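Local coordinates for protein plasma serine protease inhibitor (Homo sapiens, PDB 3DY0) that inhibits serine proteases irreversibly in body fluids in a heparin-dependent manner, acting as a serpin that presents a reactive centre loop to its targets, at residues A[269-274]-A[316-321]. Sequence-based numbering, arbitrary orientation. Where two conformers were deposited one is given.
Sequences KFSIEG and VVEVDE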
ATOM      1  N   LYS A 269      13.082 -14.869  -6.851  0.50 10.38           N
ATOM      2  CA  LYS A 269      12.410 -15.128  -5.588  0.50 12.07           C
ATOM      3  C   LYS A 269      12.934 -13.931  -4.807  0.50 11.31           C
ATOM      4  O   LYS A 269      14.142 -13.683  -4.797  0.50 12.35           O
ATOM      5  CB  LYS A 269      12.912 -16.422  -4.947  0.50 13.83           C
ATOM      6  CG  LYS A 269      12.258 -16.725  -3.605  0.50 17.27           C
ATOM      7  CD  LYS A 269      13.032 -17.769  -2.818  0.50 18.61           C
ATOM      8  CE  LYS A 269      13.179 -19.067  -3.588  0.50 19.59           C
ATOM      9  NZ  LYS A 269      13.950 -20.064  -2.799  0.50 20.71           N
ATOM     10  N   PHE A 270      12.050 -13.174  -4.172  1.00  9.89           N
ATOM     11  CA  PHE A 270      12.495 -12.002  -3.449  1.00 10.24           C
ATOM     12  C   PHE A 270      11.616 -11.551  -2.309  1.00 10.30           C
ATOM     13  O   PHE A 270      10.460 -11.953  -2.185  1.00 10.09           O
ATOM     14  CB  PHE A 270      12.648 -10.834  -4.438  1.00 10.94           C
ATOM     15  CG  PHE A 270      11.336 -10.357  -5.023  1.00  9.86           C
ATOM     16  CD1 PHE A 270      10.538  -9.446  -4.337  1.00  9.28           C
ATOM     17  CD2 PHE A 270      10.885 -10.848  -6.246  1.00  9.38           C
ATOM     18  CE1 PHE A 270       9.306  -9.027  -4.857  1.00 10.79           C
ATOM     19  CE2 PHE A 270       9.658 -10.439  -6.773  1.00  9.72           C
ATOM     20  CZ  PHE A 270       8.867  -9.526  -6.075  1.00 10.26           C
ATOM     21  N   SER A 271      12.188 -10.696  -1.472  0.50 12.01           N
ATOM     22  CA  SER A 271      11.486 -10.133  -0.334  0.50 12.57           C
ATOM     23  C   SER A 271      11.973  -8.698  -0.184  0.50 12.68           C
ATOM     24  O   SER A 271      13.169  -8.458  -0.004  0.50 14.29           O
ATOM     25  CB  SER A 271      11.800 -10.934   0.933  0.50 13.63           C
ATOM     26  OG  SER A 271      11.046 -10.465   2.035  0.50 17.58           O
ATOM     27  N   ILE A 272      11.052  -7.745  -0.283  1.00 11.56           N
ATOM     28  CA  ILE A 272      11.408  -6.344  -0.148  1.00 10.65           C
ATOM     29  C   ILE A 272      10.436  -5.657   0.788  1.00 11.18           C
ATOM     30  O   ILE A 272       9.417  -6.229   1.180  1.00 11.14           O
ATOM     31  CB  ILE A 272      11.419  -5.588  -1.500  1.00  9.63           C
ATOM     32  CG1 ILE A 272      10.016  -5.533  -2.105  1.00 10.94           C
ATOM     33  CG2 ILE A 272      12.391  -6.265  -2.459  1.00 11.79           C
ATOM     34  CD1 ILE A 272       9.901  -4.556  -3.259  1.00 12.46           C
ATOM     35  N   GLU A 273      10.760  -4.426   1.158  1.00 11.81           N
ATOM     36  CA  GLU A 273       9.897  -3.688   2.057  1.00 12.72           C
ATOM     37  C   GLU A 273      10.029  -2.195   1.870  1.00 12.44           C
ATOM     38  O   GLU A 273      10.957  -1.705   1.222  1.00 11.96           O
ATOM     39  CB  GLU A 273      10.218  -4.046   3.510  1.00 15.52           C
ATOM     40  CG  GLU A 273      11.639  -3.730   3.933  1.00 19.78           C
ATOM     41  CD  GLU A 273      11.896  -4.072   5.390  1.00 23.04           C
ATOM     42  OE1 GLU A 273      11.689  -5.244   5.771  1.00 27.82           O
ATOM     43  OE2 GLU A 273      12.303  -3.170   6.152  1.00 27.61           O
ATOM     44  N   GLY A 274       9.071  -1.479   2.439  1.00 10.35           N
ATOM     45  CA  GLY A 274       9.077  -0.038   2.368  1.00 10.56           C
ATOM     46  C   GLY A 274       8.694   0.510   3.727  1.00 10.00           C
ATOM     47  O   GLY A 274       7.781   0.002   4.375  1.00 10.76           O
ATOM     48  N   VAL A 316       5.549  -4.908   3.544  1.00  7.46           N
ATOM     49  CA  VAL A 316       6.507  -5.959   3.221  1.00  8.53           C
ATOM     50  C   VAL A 316       5.886  -6.954   2.254  1.00  8.76           C
ATOM     51  O   VAL A 316       4.663  -7.117   2.213  1.00  8.66           O
ATOM     52  CB  VAL A 316       6.966  -6.741   4.491  1.00  9.15           C
ATOM     53  CG1 VAL A 316       7.546  -5.788   5.523  1.00  9.53           C
ATOM     54  CG2 VAL A 316       5.798  -7.522   5.077  1.00 10.06           C
ATOM     55  N   VAL A 317       6.733  -7.604   1.463  1.00  8.38           N
ATOM     56  CA  VAL A 317       6.260  -8.611   0.524  1.00  9.15           C
ATOM     57  C   VAL A 317       7.288  -9.722   0.382  1.00  8.70           C
ATOM     58  O   VAL A 317       8.493  -9.475   0.429  1.00  8.77           O
ATOM     59  CB  VAL A 317       5.968  -8.013  -0.881  1.00  7.26           C
ATOM     60  CG1 VAL A 317       7.243  -7.497  -1.522  1.00  9.24           C
ATOM     61  CG2 VAL A 317       5.306  -9.078  -1.763  1.00 10.15           C
ATOM     62  N   GLU A 318       6.792 -10.947   0.239  1.00  7.51           N
ATOM     63  CA  GLU A 318       7.629 -12.124   0.049  1.00  9.12           C
ATOM     64  C   GLU A 318       7.064 -12.841  -1.166  1.00  8.63           C
ATOM     65  O   GLU A 318       5.877 -13.163  -1.201  1.00  9.56           O
ATOM     66  CB  GLU A 318       7.540 -13.064   1.255  1.00 12.54           C
ATOM     67  CG  GLU A 318       7.920 -12.434   2.579  1.00 16.28           C
ATOM     68  CD  GLU A 318       7.576 -13.317   3.762  1.00 19.45           C
ATOM     69  OE1 GLU A 318       7.828 -12.896   4.910  1.00 22.06           O
ATOM     70  OE2 GLU A 318       7.051 -14.432   3.548  1.00 21.62           O
ATOM     71  N   VAL A 319       7.909 -13.073  -2.161  1.00  8.31           N
ATOM     72  CA  VAL A 319       7.496 -13.773  -3.371  1.00  8.04           C
ATOM     73  C   VAL A 319       8.386 -14.993  -3.524  1.00  9.17           C
ATOM     74  O   VAL A 319       9.610 -14.871  -3.541  1.00  9.97           O
ATOM     75  CB  VAL A 319       7.669 -12.889  -4.628  1.00  9.71           C
ATOM     76  CG1 VAL A 319       7.551 -13.742  -5.894  1.00 11.53           C
ATOM     77  CG2 VAL A 319       6.621 -11.783  -4.627  1.00 10.32           C
ATOM     78  N   ASP A 320       7.777 -16.171  -3.613  1.00  8.56           N
ATOM     79  CA  ASP A 320       8.557 -17.385  -3.801  1.00  9.52           C
ATOM     80  C   ASP A 320       7.856 -18.362  -4.734  1.00  9.83           C
ATOM     81  O   ASP A 320       6.889 -18.005  -5.403  1.00  9.88           O
ATOM     82  CB  ASP A 320       8.900 -18.049  -2.459  1.00 10.15           C
ATOM     83  CG  ASP A 320       7.679 -18.398  -1.629  1.00 12.14           C
ATOM     84  OD1 ASP A 320       6.567 -18.521  -2.185  1.00 12.94           O
ATOM     85  OD2 ASP A 320       7.848 -18.569  -0.399  1.00 15.62           O
ATOM     86  N   GLU A 321       8.346 -19.594  -4.788  1.00  9.44           N
ATOM     87  CA  GLU A 321       7.767 -20.578  -5.688  1.00  9.99           C
ATOM     88  C   GLU A 321       6.314 -20.945  -5.417  1.00 11.24           C
ATOM     89  O   GLU A 321       5.574 -21.266  -6.343  1.00 11.11           O
ATOM     90  CB  GLU A 321       8.624 -21.852  -5.691  1.00  9.92           C
ATOM     91  CG  GLU A 321      10.026 -21.662  -6.251  1.00 10.14           C
ATOM     92  CD  GLU A 321      11.048 -21.265  -5.198  1.00 12.68           C
ATOM     93  OE1 GLU A 321      10.649 -20.840  -4.093  1.00 14.86           O
ATOM     94  OE2 GLU A 321      12.261 -21.376  -5.486  1.00 15.92           O
TER
HETATM   95  O   HOH W   1      11.593 -21.275  -1.628  1.00 27.97           O
HETATM   96  O   HOH W   2      14.109 -22.306  -3.847  1.00 36.90           O
HETATM   97  O   HOH W   3       9.680  -8.761   3.171  1.00 16.02           O
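The F270 ring lies with one face over V319, whose CB sits 3.9 Å from the ring centroid, while V317 CG1 stands at the ring edge, near its plane. V319 CG2 reaches under the rim, 3.5 Å from F270 CZ; F270 CG stands between its own backbone N and carbonyl carbon (chi1 67°), swinging the ring over the neighbouring strand. I272 lies alongside V317, their CG1 atoms tightly packed at 3.4 Å, and F30 touches both. Strands 270-274 and 316-319 run antiparallel in serpin beta-sheet A, 316-319 lying between 270-274 and the inserted reactive-centre-loop strand 323-335. F270 and V319 form a hydrogen-bonded pair, V319 N giving F270 O a nearly straight bond of 2.8 Å; past the non-hydrogen-bonded pair S271–E318, I272 and V317 form the next, its bonds longer and more bent. On the other face, a water joins S271 OG to V317 O, and the E318 carboxylate forms salt bridges with K147 and R325. Next to the F270–V319 pair, K269, bent at chi3 (-58°), brings NZ to 3.4 Å from E321 OE2 in a long salt bridge. Two waters link K269 to E321, one through each carboxylate oxygen, and T182 OG1 hydrogen-bonds OE2.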